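Side-chain contacts in ABC transporter (Caldanaerobius, PDB 4G68), which probably serves as the extracellular solute-binding component of an ABC transporter, capturing xylan-derived xylose oligosaccharides for uptake: residues 219-222 and 223-226; 226-229 and 230-234. All coordinates share one frame; numbering follows the deposited sequence.

Contact 1: 219-222 and 223-226; sequences LGEK and DEWP. With XYP (beta-D-xylopyranose), chain D.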
ATOM      1  N   LEU A 219       5.827  -1.607 -14.449  1.00  7.16           N
ATOM      2  CA  LEU A 219       6.425  -1.468 -13.121  1.00  7.51           C
ATOM      3  C   LEU A 219       7.322  -0.266 -13.203  1.00  8.00           C
ATOM      4  O   LEU A 219       8.081  -0.136 -14.145  1.00  8.90           O
ATOM      5  CB  LEU A 219       7.311  -2.679 -12.733  1.00  6.86           C
ATOM      6  CG  LEU A 219       8.195  -2.473 -11.478  1.00  7.49           C
ATOM      7  CD1 LEU A 219       7.384  -2.209 -10.210  1.00  7.29           C
ATOM      8  CD2 LEU A 219       8.934  -3.821 -11.265  1.00  7.65           C
ATOM      9  N   GLY A 220       7.193   0.551 -12.176  1.00  8.09           N
ATOM     10  CA  GLY A 220       8.045   1.764 -12.005  1.00  8.99           C
ATOM     11  C   GLY A 220       8.853   1.574 -10.722  1.00  8.68           C
ATOM     12  O   GLY A 220       8.344   1.689  -9.600  1.00  8.52           O
ATOM     13  N   GLU A 221      10.119   1.237 -10.911  1.00  8.48           N
ATOM     14  CA  GLU A 221      10.986   0.824  -9.759  1.00  8.54           C
ATOM     15  C   GLU A 221      11.895   1.902  -9.219  1.00  8.13           C
ATOM     16  O   GLU A 221      12.625   1.699  -8.229  1.00  7.29           O
ATOM     17  CB  GLU A 221      11.708  -0.496 -10.192  1.00  8.50           C
ATOM     18  CG  GLU A 221      12.831  -1.079  -9.260  1.00  8.95           C
ATOM     19  CD  GLU A 221      12.426  -1.409  -7.856  1.00  8.94           C
ATOM     20  OE1 GLU A 221      11.247  -1.362  -7.478  1.00  8.43           O
ATOM     21  OE2 GLU A 221      13.373  -1.660  -7.038  1.00 10.96           O
ATOM     22  N   LYS A 222      11.829   3.109  -9.773  1.00  8.66           N
ATOM     23  CA  LYS A 222      12.660   4.203  -9.280  1.00  9.52           C
ATOM     24  C   LYS A 222      12.666   4.495  -7.783  1.00 10.39           C
ATOM     25  O   LYS A 222      13.729   4.668  -7.190  1.00  9.16           O
ATOM     26  CB  LYS A 222      12.341   5.511 -10.062  1.00 11.68           C
ATOM     27  CG  LYS A 222      13.408   6.612  -9.833  1.00 14.32           C
ATOM     28  CD  LYS A 222      12.997   7.840 -10.679  1.00 18.50           C
ATOM     29  CE  LYS A 222      13.561   9.159 -10.131  1.00 24.27           C
ATOM     30  NZ  LYS A 222      15.040   9.239 -10.251  1.00 25.68           N
ATOM     31  N   ASP A 223      11.482   4.508  -7.188  1.00  9.43           N
ATOM     32  CA  ASP A 223      11.298   4.753  -5.789  1.00 10.25           C
ATOM     33  C   ASP A 223      11.348   3.494  -4.906  1.00  8.29           C
ATOM     34  O   ASP A 223      11.214   3.578  -3.689  1.00  8.23           O
ATOM     35  CB  ASP A 223      10.046   5.602  -5.521  1.00 11.03           C
ATOM     36  CG  ASP A 223      10.123   6.968  -6.112  1.00 13.67           C
ATOM     37  OD1 ASP A 223      11.071   7.743  -5.759  1.00 15.59           O
ATOM     38  OD2 ASP A 223       9.210   7.287  -6.920  1.00 11.79           O
ATOM     39  N   GLU A 224      11.600   2.337  -5.546  1.00  7.34           N
ATOM     40  CA  GLU A 224      11.976   1.079  -4.903  1.00  7.40           C
ATOM     41  C   GLU A 224      10.846   0.313  -4.206  1.00  6.33           C
ATOM     42  O   GLU A 224      10.763  -0.943  -4.325  1.00  6.67           O
ATOM     43  CB  GLU A 224      13.152   1.299  -3.942  1.00  7.66           C
ATOM     44  CG  GLU A 224      14.401   1.836  -4.701  1.00  8.86           C
ATOM     45  CD  GLU A 224      15.695   1.695  -3.889  1.00 10.14           C
ATOM     46  OE1 GLU A 224      15.647   1.493  -2.656  1.00  8.55           O
ATOM     47  OE2 GLU A 224      16.801   1.831  -4.542  1.00  9.89           O
ATOM     48  N   TRP A 225       9.940   1.020  -3.542  1.00  5.63           N
ATOM     49  CA  TRP A 225       8.892   0.320  -2.840  1.00  4.96           C
ATOM     50  C   TRP A 225       7.891  -0.440  -3.790  1.00  4.63           C
ATOM     51  O   TRP A 225       7.441  -1.487  -3.436  1.00  3.95           O
ATOM     52  CB  TRP A 225       8.201   1.271  -1.829  1.00  4.70           C
ATOM     53  CG  TRP A 225       7.395   2.331  -2.477  1.00  4.48           C
ATOM     54  CD1 TRP A 225       7.761   3.646  -2.790  1.00  4.17           C
ATOM     55  CD2 TRP A 225       6.034   2.148  -3.006  1.00  4.60           C
ATOM     56  NE1 TRP A 225       6.760   4.294  -3.458  1.00  4.15           N
ATOM     57  CE2 TRP A 225       5.670   3.419  -3.622  1.00  4.59           C
ATOM     58  CE3 TRP A 225       5.108   1.037  -3.072  1.00  4.73           C
ATOM     59  CZ2 TRP A 225       4.405   3.634  -4.220  1.00  4.66           C
ATOM     60  CZ3 TRP A 225       3.844   1.272  -3.726  1.00  4.55           C
ATOM     61  CH2 TRP A 225       3.509   2.564  -4.285  1.00  4.74           C
ATOM     62  N   PRO A 226       7.642   0.066  -5.017  1.00  4.54           N
ATOM     63  CA  PRO A 226       6.680  -0.724  -5.843  1.00  4.95           C
ATOM     64  C   PRO A 226       7.187  -2.083  -6.261  1.00  5.02           C
ATOM     65  O   PRO A 226       6.437  -3.071  -6.217  1.00  5.56           O
ATOM     66  CB  PRO A 226       6.487   0.148  -7.075  1.00  5.14           C
ATOM     67  CG  PRO A 226       6.731   1.589  -6.560  1.00  4.56           C
ATOM     68  CD  PRO A 226       7.904   1.388  -5.630  1.00  4.85           C
TER
HETATM   69  C1  XYP D   3       2.465   3.246   0.039  1.00  4.76           C
HETATM   70  C2  XYP D   3       3.837   3.646   0.571  1.00  4.76           C
HETATM   71  C3  XYP D   3       4.752   2.419   0.480  1.00  4.55           C
HETATM   72  C4  XYP D   3       4.102   1.158   1.104  1.00  4.62           C
HETATM   73  C5  XYP D   3       2.628   0.956   0.651  1.00  4.52           C
HETATM   74  O2  XYP D   3       4.312   4.758  -0.161  1.00  4.98           O
HETATM   75  O3  XYP D   3       5.982   2.775   1.149  1.00  4.52           O
HETATM   76  O4  XYP D   3       4.841  -0.034   0.821  1.00  4.45           O
HETATM   77  O5  XYP D   3       1.907   2.177   0.771  1.00  4.62           O
HETATM   78  O   HOH W   1       9.009   3.672  -8.068  1.00 10.53           O
HETATM   79  O   HOH W   2      13.103  -2.337  -4.630  1.00  8.62           O

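Contact 2: 226-229 and 230-234; sequences PGMW and YYDMI. With XYP (beta-D-xylopyranose), chain D.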
ATOM      1  N   PRO A 226       7.642   0.066  -5.017  1.00  4.54           N
ATOM      2  CA  PRO A 226       6.680  -0.724  -5.843  1.00  4.95           C
ATOM      3  C   PRO A 226       7.187  -2.083  -6.261  1.00  5.02           C
ATOM      4  O   PRO A 226       6.437  -3.071  -6.217  1.00  5.56           O
ATOM      5  CB  PRO A 226       6.487   0.148  -7.075  1.00  5.14           C
ATOM      6  CG  PRO A 226       6.731   1.589  -6.560  1.00  4.56           C
ATOM      7  CD  PRO A 226       7.904   1.388  -5.630  1.00  4.85           C
ATOM      8  N   GLY A 227       8.460  -2.163  -6.601  1.00  4.75           N
ATOM      9  CA  GLY A 227       9.097  -3.463  -6.917  1.00  5.22           C
ATOM     10  C   GLY A 227       9.227  -4.340  -5.674  1.00  5.42           C
ATOM     11  O   GLY A 227       9.117  -5.553  -5.737  1.00  5.35           O
HETATM   12  N   MSE A 228       9.517  -3.760  -4.545  1.00  5.55           N
HETATM   13  CA  MSE A 228       9.556  -4.478  -3.294  1.00  5.46           C
HETATM   14  C   MSE A 228       8.274  -5.211  -3.011  1.00  5.08           C
HETATM   15  O   MSE A 228       8.375  -6.276  -2.433  1.00  4.88           O
HETATM   16  CB  MSE A 228       9.853  -3.487  -2.169  1.00  8.82           C
HETATM   17  CG  MSE A 228      10.166  -4.114  -0.843  1.00 11.36           C
HETATM   18 SE   MSE A 228       9.612  -2.753   0.548  1.00 14.95          SE
HETATM   19  CE  MSE A 228       7.675  -2.837   0.019  1.00 11.66           C
ATOM     20  N   TRP A 229       7.112  -4.675  -3.319  1.00  4.60           N
ATOM     21  CA  TRP A 229       5.881  -5.454  -3.198  1.00  4.48           C
ATOM     22  C   TRP A 229       5.922  -6.781  -3.860  1.00  4.32           C
ATOM     23  O   TRP A 229       5.382  -7.788  -3.304  1.00  4.15           O
ATOM     24  CB  TRP A 229       4.665  -4.683  -3.695  1.00  4.15           C
ATOM     25  CG  TRP A 229       4.142  -3.716  -2.669  1.00  4.23           C
ATOM     26  CD1 TRP A 229       4.817  -2.650  -2.017  1.00  4.54           C
ATOM     27  CD2 TRP A 229       2.793  -3.700  -2.118  1.00  4.08           C
ATOM     28  NE1 TRP A 229       3.959  -2.043  -1.140  1.00  4.25           N
ATOM     29  CE2 TRP A 229       2.746  -2.641  -1.141  1.00  4.41           C
ATOM     30  CE3 TRP A 229       1.643  -4.492  -2.317  1.00  4.22           C
ATOM     31  CZ2 TRP A 229       1.555  -2.323  -0.418  1.00  4.13           C
ATOM     32  CZ3 TRP A 229       0.477  -4.188  -1.575  1.00  4.26           C
ATOM     33  CH2 TRP A 229       0.444  -3.132  -0.642  1.00  4.34           C
ATOM     34  N   TYR A 230       6.596  -6.805  -5.024  1.00  4.22           N
ATOM     35  CA  TYR A 230       6.718  -8.086  -5.728  1.00  4.26           C
ATOM     36  C   TYR A 230       7.539  -9.091  -4.870  1.00  4.48           C
ATOM     37  O   TYR A 230       7.124 -10.273  -4.671  1.00  3.60           O
ATOM     38  CB  TYR A 230       7.425  -7.909  -7.069  1.00  4.83           C
ATOM     39  CG  TYR A 230       6.659  -7.282  -8.179  1.00  4.90           C
ATOM     40  CD1 TYR A 230       6.460  -7.991  -9.379  1.00  5.08           C
ATOM     41  CD2 TYR A 230       6.261  -5.947  -8.087  1.00  5.34           C
ATOM     42  CE1 TYR A 230       5.753  -7.396 -10.465  1.00  5.65           C
ATOM     43  CE2 TYR A 230       5.581  -5.289  -9.159  1.00  5.32           C
ATOM     44  CZ  TYR A 230       5.339  -6.038 -10.321  1.00  5.91           C
ATOM     45  OH  TYR A 230       4.685  -5.449 -11.374  1.00  5.53           O
ATOM     46  N   TYR A 231       8.697  -8.632  -4.387  1.00  4.40           N
ATOM     47  CA  TYR A 231       9.541  -9.545  -3.573  1.00  5.05           C
ATOM     48  C   TYR A 231       8.698 -10.001  -2.344  1.00  4.84           C
ATOM     49  O   TYR A 231       8.590 -11.204  -2.026  1.00  5.13           O
ATOM     50  CB  TYR A 231      10.843  -8.859  -3.095  1.00  5.64           C
ATOM     51  CG  TYR A 231      11.554  -9.817  -2.199  1.00  5.25           C
ATOM     52  CD1 TYR A 231      12.460 -10.722  -2.745  1.00  6.32           C
ATOM     53  CD2 TYR A 231      11.302  -9.866  -0.837  1.00  6.12           C
ATOM     54  CE1 TYR A 231      13.074 -11.688  -1.962  1.00  6.02           C
ATOM     55  CE2 TYR A 231      11.930 -10.815  -0.002  1.00  5.76           C
ATOM     56  CZ  TYR A 231      12.801 -11.705  -0.601  1.00  6.02           C
ATOM     57  OH  TYR A 231      13.371 -12.667   0.170  1.00  6.72           O
ATOM     58  N   ASP A 232       8.084  -9.041  -1.633  1.00  4.91           N
ATOM     59  CA  ASP A 232       7.473  -9.382  -0.340  1.00  4.89           C
ATOM     60  C   ASP A 232       6.361 -10.396  -0.590  1.00  4.94           C
ATOM     61  O   ASP A 232       6.186 -11.348   0.212  1.00  4.60           O
ATOM     62  CB  ASP A 232       6.884  -8.128   0.334  1.00  5.06           C
ATOM     63  CG  ASP A 232       7.936  -7.117   0.749  1.00  5.45           C
ATOM     64  OD1 ASP A 232       9.144  -7.389   0.684  1.00  6.21           O
ATOM     65  OD2 ASP A 232       7.543  -6.025   1.133  1.00  6.17           O
HETATM   66  N   MSE A 233       5.602 -10.251  -1.691  1.00  4.98           N
HETATM   67  CA  MSE A 233       4.581 -11.288  -2.062  1.00  5.71           C
HETATM   68  C   MSE A 233       5.168 -12.576  -2.397  1.00  5.41           C
HETATM   69  O   MSE A 233       4.629 -13.586  -1.954  1.00  5.80           O
HETATM   70  CB  MSE A 233       3.621 -10.798  -3.187  1.00  8.63           C
HETATM   71  CG  MSE A 233       2.887 -11.996  -3.844  1.00 11.00           C
HETATM   72 SE   MSE A 233       1.672 -12.828  -2.542  1.00 18.30          SE
HETATM   73  CE  MSE A 233       0.805 -11.101  -2.538  1.00  9.34           C
ATOM     74  N   ILE A 234       6.195 -12.562  -3.175  1.00  5.36           N
ATOM     75  CA  ILE A 234       6.763 -13.866  -3.556  1.00  5.62           C
ATOM     76  C   ILE A 234       7.308 -14.559  -2.257  1.00  5.86           C
ATOM     77  O   ILE A 234       7.166 -15.813  -2.061  1.00  5.71           O
ATOM     78  CB  ILE A 234       7.875 -13.661  -4.596  1.00  5.12           C
ATOM     79  CG1 ILE A 234       7.287 -13.188  -5.941  1.00  5.59           C
ATOM     80  CG2 ILE A 234       8.594 -14.983  -4.880  1.00  5.68           C
ATOM     81  CD1 ILE A 234       8.392 -12.742  -6.901  1.00  5.33           C
TER
HETATM   82  C1  XYP D   3       2.465   3.246   0.039  1.00  4.76           C
HETATM   83  C2  XYP D   3       3.837   3.646   0.571  1.00  4.76           C
HETATM   84  C3  XYP D   3       4.752   2.419   0.480  1.00  4.55           C
HETATM   85  C4  XYP D   3       4.102   1.158   1.104  1.00  4.62           C
HETATM   86  C5  XYP D   3       2.628   0.956   0.651  1.00  4.52           C
HETATM   87  O2  XYP D   3       4.312   4.758  -0.161  1.00  4.98           O
HETATM   88  O3  XYP D   3       5.982   2.775   1.149  1.00  4.52           O
HETATM   89  O4  XYP D   3       4.841  -0.034   0.821  1.00  4.45           O
HETATM   90  O5  XYP D   3       1.907   2.177   0.771  1.00  4.62           O

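Contact 1: 219-222 and 223-226
A type I beta turn from Glu221 ends on Glu224, the N-cap of helix 225-239, whose first residue, Trp225, lines the glycan pocket. The turn is closed by Glu224 N donating to Glu221 O at 2.9 Å; the N-H...O angle of 139° marks a bent bond, and the donor stands well above the carbonyl plane instead of on a lone pair. The Glu221 side chain then doubles back on the turn. Its CG lies anti to the backbone N, and the bend at chi2 (59°) lays the carboxylate over the Glu224 backbone, with OE1 3.6 Å from Glu224 CA. From there OE1 also takes a weak hydrogen bond from Gly227 N, a backbone donor of the helix's first turn. A second tie runs through water, which donates to Gly220 O at 2.6 Å and accepts from Asp223 N at 2.8 Å. Pro226 packs on the extended chain at Leu219 and Gly220: its CG stands 3.4 Å from Gly220 O, and its CB is 4.0 Å from Leu219 CD1, a purely apolar touch. The indole of Trp225 is sandwiched. Pro226 CD sits 3.2 Å above one face and xylose C3 3.6 Å above the opposite face, both offset toward the rim, as in CH-pi packing of a sugar on an aromatic wall. The ring is further fixed by a hydrogen bond from NE1 to Asp104 and a cation-pi contact with Lys107. Around this turn, helix 422-436 receives the side chains of Glu221 and Glu224, while helix 284-292 meets Trp225 and Pro226 through Arg284.

Contact 2: 226-229 and 230-234
Regular i to i+4 bonds carry the helix: Asp232 N reaches Met228 O at 2.9 Å and Met233 N reaches Trp229 O at 3.0 Å, whereas Gly227 O accepts only weak bonds from Tyr230 N and Tyr231 N. One turn apart, Met228, a selenomethionine, and Asp232 bring their side chains together, CE lying 3.4 Å from Asp232 OD2. That buried carboxylate is satisfied from outside, OD1 by His428 and OD2 by Trp416 N. Tyr230 turns a ring edge to the backbone, with CD2 3.4 Å from Pro226 O and the oxygen in the ring plane. Trp229 meets the xylose with its indole edge: NE1 donates to O4 at 2.9 Å, nearly straight at 167°, and CZ2 lies 3.6 Å from C5. Its CG is anti to the carbonyl carbon (chi1 -81°), which swings the indole off the helix to the sugar. A leucine in place of Trp229 would probably leave xylose O4 without this donor and open a gap beside C5. Presenting one indole edge-on from a buried helix fits the sugar-binding cleft of a solute-binding protein.

In the fold
Contact 1 comes first along the chain and contact 2 takes over at Pro226, which they share; their centres lie 10 Å apart on the same side of the chain's centre. Together they cover the turn that starts helix 225-239 and the helix as far as Ile234. Direct packing joins them, since Leu219 CD1 comes 3.7 Å from Tyr230 CE2. Both touch the same xylose unit, from Trp225 and Trp229, four residues apart and so on one side of the helix. Asn103, Lys107, Gln177 and Asp417 also hydrogen-bond that sugar, which places the helix start as one wall of the glycan pocket.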